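PDB 3OYZ: malate Synthase, which catalyses the magnesium-dependent Claisen condensation of acetyl-CoA with glyoxylate and the hydrolysis of the malyl-CoA formed, giving malate in the glyoxylate cycle. Local coordinates for residues V11-T16 with A42-V47; W46-E51 with G79-R84; D229-D234 with G255-T260. One frame throughout, in Å; residues are numbered along the deposited sequence.

Contact 1: residues V11-T16 with A42-V47; sequences VRTFFT and APDVWV. With ACO (acetyl coenzyme *a), chain B.
Arg12 and Asp44 meet where the two segments start to run together. The guanidinium lies side-on to the carboxylate, its plane turned 30° from it, and gives one N-H to each oxygen: NE to OD2 at 2.9 Å and NH2 to OD1 at 3.1 Å, both on the syn side. The backbone N of Arg12 adds a third bond through the anti lone pair of OD2, so this oxygen holds two donors. Arg12 CG sits beside its own backbone N (chi1 -66°), and a bend at chi3 brings the guanidinium edge round to the same carboxylate. Thr13 takes the next step, its OG1 accepting from Asp44 N at 2.9 Å.

From here the strands pair in parallel. Phe15 N binds Val45 O and Phe15 O receives Val47 N, while the bond from Val45 N to Thr13 O is weak. Phe14, Thr16, Val45 and Val47 share one face of the sheet, on which CG2 of Val47 rests over the Phe14 ring, 3.7 Å from its centroid; Thr16 CG2 lies alongside Val47. On the other face Phe15 is inclined to the Trp46 indole at 39°, and its CB packs on Pro43 CG at 3.6 Å.

The strands are the first two of a TIM barrel, joined through helix 29-36. The first of them reaches acetyl-CoA at Thr16: the adenine amino group N6A donates to Thr16 O at 2.9 Å, and Thr16 OG1 donates to the pantetheine carbonyl O5P. Asp44 OD1 also pairs with Arg8 of the same chain and with Arg409 of the second subunit, and Gln412 of that subunit accepts from Arg12 NH2. A buried carboxylate surrounded by three arginines is thus probably kept ionised, tying the start of the barrel to the trimer interface.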
# COMPACT_ATOMS: atom_id res chain seq x y z
N VAL A 11 5.49 17.89 14.06
CA VAL A 11 4.28 18.71 14.04
C VAL A 11 3.15 17.80 14.51
O VAL A 11 2.84 16.79 13.86
CB VAL A 11 3.93 19.38 12.69
CG1 VAL A 11 2.53 19.95 12.66
CG2 VAL A 11 4.90 20.48 12.33
N ARG A 12 2.55 18.09 15.68
CA ARG A 12 1.46 17.28 16.21
C ARG A 12 0.13 17.72 15.67
O ARG A 12 -0.75 16.87 15.50
CB ARG A 12 1.38 17.43 17.76
CG ARG A 12 2.60 16.86 18.48
CD ARG A 12 2.57 17.26 19.98
NE ARG A 12 2.84 18.69 20.04
CZ ARG A 12 2.79 19.39 21.18
NH1 ARG A 12 2.46 18.78 22.31
NH2 ARG A 12 3.15 20.67 21.17
N THR A 13 -0.06 19.03 15.42
CA THR A 13 -1.42 19.52 15.26
C THR A 13 -1.28 20.55 14.16
O THR A 13 -0.32 21.31 14.19
CB THR A 13 -1.89 20.28 16.58
OG1 THR A 13 -0.71 20.80 17.19
CG2 THR A 13 -2.33 19.28 17.60
N PHE A 14 -2.23 20.55 13.24
CA PHE A 14 -2.30 21.40 12.06
C PHE A 14 -3.72 21.85 12.16
O PHE A 14 -4.65 21.10 11.81
CB PHE A 14 -2.05 20.46 10.81
CG PHE A 14 -2.14 21.13 9.47
CD1 PHE A 14 -1.01 21.63 8.83
CD2 PHE A 14 -3.32 21.10 8.77
CE1 PHE A 14 -1.09 22.23 7.58
CE2 PHE A 14 -3.42 21.63 7.51
CZ PHE A 14 -2.31 22.19 6.88
N PHE A 15 -3.95 23.09 12.62
CA PHE A 15 -5.36 23.51 12.90
C PHE A 15 -5.89 24.52 11.92
O PHE A 15 -5.26 25.56 11.83
CB PHE A 15 -5.27 24.28 14.25
CG PHE A 15 -6.58 24.84 14.79
CD1 PHE A 15 -7.78 24.17 14.64
CD2 PHE A 15 -6.55 25.99 15.61
CE1 PHE A 15 -9.01 24.70 15.16
CE2 PHE A 15 -7.75 26.52 16.17
CZ PHE A 15 -8.97 25.85 15.97
N THR A 16 -6.96 24.30 11.18
CA THR A 16 -7.42 25.33 10.28
C THR A 16 -8.55 26.20 10.91
O THR A 16 -9.44 25.65 11.56
CB THR A 16 -8.05 24.71 9.05
OG1 THR A 16 -8.79 23.59 9.52
CG2 THR A 16 -6.88 24.18 8.05
N ALA A 42 -2.94 25.42 22.04
CA ALA A 42 -2.47 26.10 20.82
C ALA A 42 -1.79 25.07 19.90
O ALA A 42 -1.05 24.23 20.38
CB ALA A 42 -1.51 27.19 21.14
N PRO A 43 -2.00 25.19 18.59
CA PRO A 43 -1.47 24.14 17.68
C PRO A 43 -0.01 24.33 17.35
O PRO A 43 0.46 25.47 17.34
CB PRO A 43 -2.45 24.20 16.50
CG PRO A 43 -2.80 25.67 16.39
CD PRO A 43 -2.94 26.10 17.90
N ASP A 44 0.76 23.27 17.06
CA ASP A 44 2.11 23.48 16.50
C ASP A 44 2.06 24.28 15.19
O ASP A 44 2.93 25.10 14.90
CB ASP A 44 2.75 22.11 16.25
CG ASP A 44 3.12 21.43 17.52
OD1 ASP A 44 3.45 22.16 18.50
OD2 ASP A 44 3.10 20.18 17.56
N VAL A 45 1.02 24.12 14.40
CA VAL A 45 0.93 24.81 13.11
C VAL A 45 -0.48 25.28 13.02
O VAL A 45 -1.43 24.51 13.11
CB VAL A 45 1.32 23.88 11.84
CG1 VAL A 45 0.89 24.56 10.60
CG2 VAL A 45 2.79 23.83 11.76
N TRP A 46 -0.63 26.58 12.80
CA TRP A 46 -1.95 27.12 12.71
C TRP A 46 -2.18 27.58 11.28
O TRP A 46 -1.34 28.25 10.72
CB TRP A 46 -2.07 28.34 13.68
CG TRP A 46 -3.43 28.99 13.53
CD1 TRP A 46 -4.63 28.36 13.39
CD2 TRP A 46 -3.71 30.40 13.47
NE1 TRP A 46 -5.64 29.29 13.24
CE2 TRP A 46 -5.08 30.54 13.25
CE3 TRP A 46 -2.91 31.56 13.61
CZ2 TRP A 46 -5.73 31.81 13.23
CZ3 TRP A 46 -3.53 32.82 13.46
CH2 TRP A 46 -4.93 32.92 13.29
N VAL A 47 -3.31 27.22 10.70
CA VAL A 47 -3.58 27.50 9.29
C VAL A 47 -4.81 28.38 9.09
O VAL A 47 -5.94 27.90 8.98
CB VAL A 47 -3.75 26.11 8.57
CG1 VAL A 47 -3.90 26.28 7.07
CG2 VAL A 47 -2.52 25.28 8.88
N1A ACO B . -11.02 28.13 14.49
C2A ACO B . -11.25 29.08 15.42
N3A ACO B . -12.23 28.94 16.33
C4A ACO B . -13.05 27.86 16.37
C5A ACO B . -12.82 26.80 15.37
C6A ACO B . -11.76 27.00 14.37
N6A ACO B . -11.62 26.03 13.43
N7A ACO B . -13.74 25.84 15.57
C8A ACO B . -14.51 26.25 16.61
N9A ACO B . -14.07 27.42 17.11
C1B ACO B . -14.71 28.11 18.28
C2B ACO B . -16.22 27.92 18.17
O2B ACO B . -16.75 28.95 17.33
C3B ACO B . -16.68 27.99 19.61
O3B ACO B . -16.65 29.39 19.88
P3B ACO B . -17.52 30.18 21.04
O7A ACO B . -16.41 30.37 22.06
O8A ACO B . -18.59 29.15 21.34
O9A ACO B . -18.07 31.43 20.41
C4B ACO B . -15.54 27.29 20.34
O4B ACO B . -14.36 27.52 19.55
C5B ACO B . -15.76 25.79 20.43
O5B ACO B . -16.34 25.38 19.19
P1A ACO B . -16.99 23.93 18.99
O1A ACO B . -18.25 23.69 19.77
O2A ACO B . -15.88 22.98 19.32
O3A ACO B . -17.38 23.71 17.45
P2A ACO B . -18.65 24.42 16.78
O4A ACO B . -18.48 25.79 17.35
O5A ACO B . -19.80 23.42 16.83
O6A ACO B . -18.35 24.49 15.18
CBP ACO B . -17.31 23.85 13.05
CCP ACO B . -17.94 23.38 14.36
CDP ACO B . -18.29 24.69 12.24
CEP ACO B . -17.00 22.60 12.24
CAP ACO B . -16.06 24.71 13.27
OAP ACO B . -15.30 23.99 14.23
C9P ACO B . -15.21 24.91 12.03
O9P ACO B . -15.60 25.64 11.12
N8P ACO B . -14.05 24.22 11.99
C7P ACO B . -13.17 24.38 10.84
C6P ACO B . -13.69 23.67 9.57
C5P ACO B . -12.53 23.71 8.59
O5P ACO B . -11.47 24.23 8.93
N4P ACO B . -12.74 23.10 7.43
C3P ACO B . -11.76 22.98 6.37
C2P ACO B . -10.61 22.05 6.76
S1P ACO B . -11.26 20.50 6.19
C ACO B . -11.05 20.37 4.53
O ACO B . -10.81 21.32 3.81
CH3 ACO B . -11.24 19.01 3.94

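Contact 2: residues W46-E51 with G79-R84; sequences WVPDNE and GEIHPR. With ACO (acetyl coenzyme *a), chain B; PYR (pyruvic acid), chain C.
Arg84 and Asp49 lie side by side, pointing the same way, and the charged contacts centre on them. The guanidinium takes the carboxylate side-on, NE to OD1 at 2.8 Å and NH2 to OD2 at 2.7 Å. The two planes are 50° apart; NE meets OD1 from above the carboxylate plane and NH2 meets OD2 on the syn side, while Glu51 N approaches OD1 from the opposite face and closes an Asx turn. Glu51 OE1 stands over the guanidinium face, 3.0 Å from CZ, an attraction of charges with no N-H aimed at it.

The edge of the guanidinium serves the ligands. NH1 donates to the keto oxygen O3 of pyruvate at 2.8 Å and NH2 to the acetyl carbonyl O of acetyl-CoA at 2.9 Å; pyruvate probably takes the place of glyoxylate, which Arg84 binds. Two acids thereby fix the arginine, with magnesium close by.

Backbone bonds join strands 45-49 and 80-81 of the TIM barrel, linked by helix 59-73 in a beta-alpha-beta unit: Trp46 N to Glu80 O, His82 N to Trp46 O, then Arg84 N to Pro48 O and Asn50 N to Arg84 O beyond the second strand.

Among apolar contacts, Ile81 CD1 meets the edge of the Trp46 indole at CE3, 4.0 Å away, and Ile81 CG2 lies 3.9 Å from Pro48 CD. Val47 CG1 packs against Arg84 CB at 3.8 Å.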
# COMPACT_ATOMS: atom_id res chain seq x y z
N TRP A 46 -0.63 26.58 12.80
CA TRP A 46 -1.95 27.12 12.71
C TRP A 46 -2.18 27.58 11.28
O TRP A 46 -1.34 28.25 10.72
CB TRP A 46 -2.07 28.34 13.68
CG TRP A 46 -3.43 28.99 13.53
CD1 TRP A 46 -4.63 28.36 13.39
CD2 TRP A 46 -3.71 30.40 13.47
NE1 TRP A 46 -5.64 29.29 13.24
CE2 TRP A 46 -5.08 30.54 13.25
CE3 TRP A 46 -2.91 31.56 13.61
CZ2 TRP A 46 -5.73 31.81 13.23
CZ3 TRP A 46 -3.53 32.82 13.46
CH2 TRP A 46 -4.93 32.92 13.29
N VAL A 47 -3.31 27.22 10.70
CA VAL A 47 -3.58 27.50 9.29
C VAL A 47 -4.81 28.38 9.09
O VAL A 47 -5.94 27.90 8.98
CB VAL A 47 -3.75 26.11 8.57
CG1 VAL A 47 -3.90 26.28 7.07
CG2 VAL A 47 -2.52 25.28 8.88
N PRO A 48 -4.61 29.71 9.00
CA PRO A 48 -5.79 30.42 8.56
C PRO A 48 -6.18 29.98 7.15
O PRO A 48 -5.40 30.16 6.22
CB PRO A 48 -5.29 31.86 8.45
CG PRO A 48 -4.22 32.00 9.52
CD PRO A 48 -3.54 30.61 9.51
N ASP A 49 -7.40 29.53 6.98
CA ASP A 49 -7.80 28.84 5.79
C ASP A 49 -8.66 29.60 4.85
O ASP A 49 -9.86 29.46 4.96
CB ASP A 49 -8.45 27.53 6.19
CG ASP A 49 -8.67 26.59 5.04
OD1 ASP A 49 -8.22 26.89 3.93
OD2 ASP A 49 -9.38 25.58 5.26
N ASN A 50 -8.05 30.24 3.85
CA ASN A 50 -8.78 30.88 2.79
C ASN A 50 -9.40 30.00 1.72
O ASN A 50 -10.00 30.53 0.78
CB ASN A 50 -7.91 31.96 2.14
CG ASN A 50 -8.73 33.24 1.82
OD1 ASN A 50 -9.56 33.68 2.63
ND2 ASN A 50 -8.51 33.82 0.66
N GLU A 51 -9.23 28.68 1.86
CA GLU A 51 -9.77 27.77 0.86
C GLU A 51 -11.03 27.13 1.40
O GLU A 51 -11.97 27.90 1.69
CB GLU A 51 -8.73 26.70 0.43
CG GLU A 51 -9.18 25.98 -0.84
CD GLU A 51 -9.04 24.46 -0.74
OE1 GLU A 51 -9.14 23.91 0.35
OE2 GLU A 51 -8.94 23.76 -1.76
N GLY A 79 2.75 28.88 18.20
CA GLY A 79 3.05 27.90 17.13
C GLY A 79 3.51 28.55 15.83
O GLY A 79 3.97 29.69 15.86
N GLU A 80 3.43 27.88 14.67
CA GLU A 80 3.91 28.54 13.43
C GLU A 80 2.69 28.85 12.65
O GLU A 80 1.77 28.04 12.65
CB GLU A 80 4.79 27.56 12.61
CG GLU A 80 6.21 27.34 13.19
CD GLU A 80 7.12 26.52 12.23
OE1 GLU A 80 6.69 26.28 11.08
OE2 GLU A 80 8.28 26.15 12.57
N ILE A 81 2.69 29.95 11.89
CA ILE A 81 1.56 30.32 11.10
C ILE A 81 1.82 30.09 9.56
O ILE A 81 2.75 30.62 8.95
CB ILE A 81 1.16 31.80 11.35
CG1 ILE A 81 1.06 32.13 12.88
CG2 ILE A 81 -0.13 32.19 10.58
CD1 ILE A 81 0.50 33.62 13.13
N HIS A 82 0.93 29.35 8.93
CA HIS A 82 1.08 28.97 7.50
C HIS A 82 -0.31 29.04 6.94
O HIS A 82 -1.00 28.03 6.95
CB HIS A 82 1.54 27.48 7.48
CG HIS A 82 2.93 27.24 7.99
ND1 HIS A 82 4.02 27.09 7.15
CD2 HIS A 82 3.38 26.98 9.24
CE1 HIS A 82 5.10 26.84 7.88
NE2 HIS A 82 4.73 26.73 9.15
N PRO A 83 -0.78 30.17 6.36
CA PRO A 83 -2.13 30.20 5.84
C PRO A 83 -2.38 29.36 4.56
O PRO A 83 -1.45 29.21 3.75
CB PRO A 83 -2.28 31.69 5.41
CG PRO A 83 -1.36 32.45 6.22
CD PRO A 83 -0.14 31.50 6.34
N ARG A 84 -3.57 28.82 4.38
CA ARG A 84 -3.89 28.05 3.16
C ARG A 84 -4.49 28.99 2.13
O ARG A 84 -5.53 29.61 2.39
CB ARG A 84 -4.81 26.85 3.45
CG ARG A 84 -5.24 26.05 2.14
CD ARG A 84 -5.61 24.63 2.42
NE ARG A 84 -6.97 24.53 2.98
CZ ARG A 84 -7.71 23.43 2.99
NH1 ARG A 84 -7.34 22.24 2.45
NH2 ARG A 84 -8.93 23.54 3.48
N1A ACO B . -11.02 28.13 14.49
C2A ACO B . -11.25 29.08 15.42
N3A ACO B . -12.23 28.94 16.33
C4A ACO B . -13.05 27.86 16.37
C5A ACO B . -12.82 26.80 15.37
C6A ACO B . -11.76 27.00 14.37
N6A ACO B . -11.62 26.03 13.43
N7A ACO B . -13.74 25.84 15.57
C8A ACO B . -14.51 26.25 16.61
N9A ACO B . -14.07 27.42 17.11
C1B ACO B . -14.71 28.11 18.28
C2B ACO B . -16.22 27.92 18.17
O2B ACO B . -16.75 28.95 17.33
C3B ACO B . -16.68 27.99 19.61
O3B ACO B . -16.65 29.39 19.88
P3B ACO B . -17.52 30.18 21.04
O7A ACO B . -16.41 30.37 22.06
O8A ACO B . -18.59 29.15 21.34
O9A ACO B . -18.07 31.43 20.41
C4B ACO B . -15.54 27.29 20.34
O4B ACO B . -14.36 27.52 19.55
C5B ACO B . -15.76 25.79 20.43
O5B ACO B . -16.34 25.38 19.19
P1A ACO B . -16.99 23.93 18.99
O1A ACO B . -18.25 23.69 19.77
O2A ACO B . -15.88 22.98 19.32
O3A ACO B . -17.38 23.71 17.45
P2A ACO B . -18.65 24.42 16.78
O4A ACO B . -18.48 25.79 17.35
O5A ACO B . -19.80 23.42 16.83
O6A ACO B . -18.35 24.49 15.18
CBP ACO B . -17.31 23.85 13.05
CCP ACO B . -17.94 23.38 14.36
CDP ACO B . -18.29 24.69 12.24
CEP ACO B . -17.00 22.60 12.24
CAP ACO B . -16.06 24.71 13.27
OAP ACO B . -15.30 23.99 14.23
C9P ACO B . -15.21 24.91 12.03
O9P ACO B . -15.60 25.64 11.12
N8P ACO B . -14.05 24.22 11.99
C7P ACO B . -13.17 24.38 10.84
C6P ACO B . -13.69 23.67 9.57
C5P ACO B . -12.53 23.71 8.59
O5P ACO B . -11.47 24.23 8.93
N4P ACO B . -12.74 23.10 7.43
C3P ACO B . -11.76 22.98 6.37
C2P ACO B . -10.61 22.05 6.76
S1P ACO B . -11.26 20.50 6.19
C ACO B . -11.05 20.37 4.53
O ACO B . -10.81 21.32 3.81
CH3 ACO B . -11.24 19.01 3.94
C PYR C . -9.58 17.65 2.32
O PYR C . -9.89 17.76 1.08
OXT PYR C . -9.66 16.54 2.96
CA PYR C . -9.01 18.77 2.92
O3 PYR C . -8.82 19.86 2.23
CB PYR C . -8.56 18.70 4.33

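Contact 3: residues D229-D234 with G255-T260; sequences DGPYDD and GIWSLT. With ACO (acetyl coenzyme *a), chain B; PYR (pyruvic acid), chain C.
Gly255 opens the pairing through its carbonyl, which accepts from Asp229 N at 3.0 Å with the donor well above the carbonyl plane. Ile256 follows as the bridge partner of Asp229 in parallel register; its CG1 branch, anti to the backbone N (chi1 -171°), extends to within 4.0 Å of Asp229 CB. The Asp229 carboxylate takes no part across the strands: OD1 accepts from Gly230 N in its own segment, and OD2 pairs with Arg244 and Asn248.

Trp257 carries the heart of the contact. Its N-H makes a weak bond to Asp229 O, and its carbonyl is joined to Tyr232 N through a single water, which spans the place where the loop departs from the strand. The indole lies alongside Pro231, pointing the same way. Pro231 CB stands over the five-membered ring, 4.2 Å from its centroid, in a CH-pi contact, while CD lies above the rim of the indole, 3.8 Å from CE3. The pyruvate methyl, CB, lies on the same face over the six-membered ring and comes 3.2 Å from Trp257 CH2; Pro231 CD is 3.3 Å from the same methyl. Proline and tryptophan therefore hold it from two directions. NE1 of the indole is bonded to Thr16 OG1, which helps fix the ring's rotation.

Leu259 returns to the loop with its CD1 branch, 3.9 Å from Pro231 CB, and packs CD2 against the pantetheine arm. Its carbonyl O accepts from two nitrogens of acetyl-CoA, N8P at 3.0 Å and the adenine N6A. Thr260 then caps helix 261-269, its OG1 bonded to Gln263 N.

Together the loop after strand 226-229 and the end of strand 255-258 form a wall of the active site at the C-terminal ends of the strands, where TIM-barrel enzymes bind their substrates.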
# COMPACT_ATOMS: atom_id res chain seq x y z
N ASP A 229 -1.69 13.75 8.90
CA ASP A 229 -2.98 13.26 8.47
C ASP A 229 -4.04 14.35 8.28
O ASP A 229 -3.93 15.48 8.84
CB ASP A 229 -3.46 12.11 9.37
CG ASP A 229 -4.52 11.24 8.67
OD1 ASP A 229 -4.60 11.21 7.42
OD2 ASP A 229 -5.30 10.57 9.37
N GLY A 230 -5.10 13.97 7.56
CA GLY A 230 -6.13 14.89 7.11
C GLY A 230 -7.20 14.94 8.19
O GLY A 230 -7.03 14.39 9.27
N PRO A 231 -8.33 15.58 7.85
CA PRO A 231 -9.29 15.92 8.91
C PRO A 231 -10.14 14.74 9.38
O PRO A 231 -10.47 13.81 8.63
CB PRO A 231 -10.12 17.03 8.29
CG PRO A 231 -10.00 16.76 6.82
CD PRO A 231 -8.56 16.39 6.64
N TYR A 232 -10.39 14.72 10.68
CA TYR A 232 -11.23 13.68 11.25
C TYR A 232 -12.58 14.37 11.50
O TYR A 232 -12.71 15.13 12.49
CB TYR A 232 -10.57 13.19 12.53
CG TYR A 232 -11.33 12.02 13.10
CD1 TYR A 232 -11.04 10.73 12.69
CD2 TYR A 232 -12.34 12.22 14.06
CE1 TYR A 232 -11.76 9.66 13.15
CE2 TYR A 232 -13.07 11.14 14.59
CZ TYR A 232 -12.74 9.86 14.13
OH TYR A 232 -13.42 8.76 14.54
N ASP A 233 -13.49 14.25 10.55
CA ASP A 233 -14.61 15.21 10.49
C ASP A 233 -15.77 14.85 11.44
O ASP A 233 -16.66 15.66 11.60
CB ASP A 233 -15.15 15.48 9.07
CG ASP A 233 -15.41 14.18 8.26
OD1 ASP A 233 -15.40 13.07 8.84
OD2 ASP A 233 -15.60 14.24 7.02
N ASP A 234 -15.79 13.66 12.04
CA ASP A 234 -16.69 13.41 13.20
C ASP A 234 -16.19 14.12 14.45
O ASP A 234 -15.62 13.46 15.33
CB ASP A 234 -16.76 11.91 13.49
CG ASP A 234 -17.43 11.15 12.35
OD1 ASP A 234 -18.02 11.80 11.47
OD2 ASP A 234 -17.37 9.90 12.29
N GLY A 255 1.59 13.71 13.02
CA GLY A 255 0.75 14.90 13.12
C GLY A 255 -0.63 14.67 12.56
O GLY A 255 -0.81 13.77 11.72
N ILE A 256 -1.60 15.48 12.95
CA ILE A 256 -2.95 15.27 12.44
C ILE A 256 -3.62 16.61 12.28
O ILE A 256 -3.27 17.53 12.98
CB ILE A 256 -3.83 14.25 13.25
CG1 ILE A 256 -5.15 13.93 12.53
CG2 ILE A 256 -4.04 14.82 14.72
CD1 ILE A 256 -5.87 12.66 13.03
N TRP A 257 -4.57 16.73 11.35
CA TRP A 257 -5.32 17.97 11.18
C TRP A 257 -6.27 18.08 12.41
O TRP A 257 -6.75 17.06 12.90
CB TRP A 257 -6.18 17.81 9.95
CG TRP A 257 -6.67 19.02 9.24
CD1 TRP A 257 -7.56 20.00 9.72
CD2 TRP A 257 -6.41 19.35 7.87
NE1 TRP A 257 -7.76 20.94 8.74
CE2 TRP A 257 -7.09 20.56 7.59
CE3 TRP A 257 -5.61 18.77 6.86
CZ2 TRP A 257 -7.02 21.18 6.34
CZ3 TRP A 257 -5.50 19.38 5.64
CH2 TRP A 257 -6.23 20.58 5.36
N SER A 258 -6.50 19.30 12.88
CA SER A 258 -7.46 19.58 13.96
C SER A 258 -8.52 20.52 13.46
O SER A 258 -8.18 21.46 12.75
CB SER A 258 -6.71 20.22 15.13
OG SER A 258 -6.11 19.13 15.76
N LEU A 259 -9.80 20.26 13.72
CA LEU A 259 -10.85 21.11 13.12
C LEU A 259 -11.40 22.05 14.22
O LEU A 259 -12.12 23.02 13.93
CB LEU A 259 -11.99 20.28 12.51
CG LEU A 259 -11.49 19.43 11.32
CD1 LEU A 259 -12.59 18.54 10.86
CD2 LEU A 259 -11.11 20.47 10.26
N THR A 260 -11.16 21.69 15.47
CA THR A 260 -11.77 22.45 16.59
C THR A 260 -10.76 22.67 17.70
O THR A 260 -9.78 21.93 17.84
CB THR A 260 -12.99 21.70 17.21
OG1 THR A 260 -12.54 20.51 17.88
CG2 THR A 260 -14.04 21.31 16.18
N1A ACO B . -11.02 28.13 14.49
C2A ACO B . -11.25 29.08 15.42
N3A ACO B . -12.23 28.94 16.33
C4A ACO B . -13.05 27.86 16.37
C5A ACO B . -12.82 26.80 15.37
C6A ACO B . -11.76 27.00 14.37
N6A ACO B . -11.62 26.03 13.43
N7A ACO B . -13.74 25.84 15.57
C8A ACO B . -14.51 26.25 16.61
N9A ACO B . -14.07 27.42 17.11
C1B ACO B . -14.71 28.11 18.28
C2B ACO B . -16.22 27.92 18.17
O2B ACO B . -16.75 28.95 17.33
C3B ACO B . -16.68 27.99 19.61
O3B ACO B . -16.65 29.39 19.88
P3B ACO B . -17.52 30.18 21.04
O7A ACO B . -16.41 30.37 22.06
O8A ACO B . -18.59 29.15 21.34
O9A ACO B . -18.07 31.43 20.41
C4B ACO B . -15.54 27.29 20.34
O4B ACO B . -14.36 27.52 19.55
C5B ACO B . -15.76 25.79 20.43
O5B ACO B . -16.34 25.38 19.19
P1A ACO B . -16.99 23.93 18.99
O1A ACO B . -18.25 23.69 19.77
O2A ACO B . -15.88 22.98 19.32
O3A ACO B . -17.38 23.71 17.45
P2A ACO B . -18.65 24.42 16.78
O4A ACO B . -18.48 25.79 17.35
O5A ACO B . -19.80 23.42 16.83
O6A ACO B . -18.35 24.49 15.18
CBP ACO B . -17.31 23.85 13.05
CCP ACO B . -17.94 23.38 14.36
CDP ACO B . -18.29 24.69 12.24
CEP ACO B . -17.00 22.60 12.24
CAP ACO B . -16.06 24.71 13.27
OAP ACO B . -15.30 23.99 14.23
C9P ACO B . -15.21 24.91 12.03
O9P ACO B . -15.60 25.64 11.12
N8P ACO B . -14.05 24.22 11.99
C7P ACO B . -13.17 24.38 10.84
C6P ACO B . -13.69 23.67 9.57
C5P ACO B . -12.53 23.71 8.59
O5P ACO B . -11.47 24.23 8.93
N4P ACO B . -12.74 23.10 7.43
C3P ACO B . -11.76 22.98 6.37
C2P ACO B . -10.61 22.05 6.76
S1P ACO B . -11.26 20.50 6.19
C ACO B . -11.05 20.37 4.53
O ACO B . -10.81 21.32 3.81
CH3 ACO B . -11.24 19.01 3.94
C PYR C . -9.58 17.65 2.32
O PYR C . -9.89 17.76 1.08
OXT PYR C . -9.66 16.54 2.96
CA PYR C . -9.01 18.77 2.92
O3 PYR C . -8.82 19.86 2.23
CB PYR C . -8.56 18.70 4.33
O HOH W 1 -9.48 16.83 12.48

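In the fold
All three contacts join neighbouring strands of one parallel barrel sheet or the loops at their ends. Contacts 1 and 2 share Trp46 and Val47 on strand 45-49, their centres about 8 Å apart, and Asp44 O probably bonds to Glu80 N at 2.8 Å. Strand 13-18 connects contact 1 with contact 3: Phe14 O lies 2.8 Å from Ser258 N, and the Phe14 ring meets Trp257 edge-to-face. Contacts 2 and 3 are about 14 Å apart between centres yet converge at the ligands, where Arg84 NH1 comes within 3.5 Å of Trp257 CH2 beside pyruvate. Acetyl-CoA touches all three, with its adenine near contacts 1 and 3 and its acetyl carbonyl at contact 2.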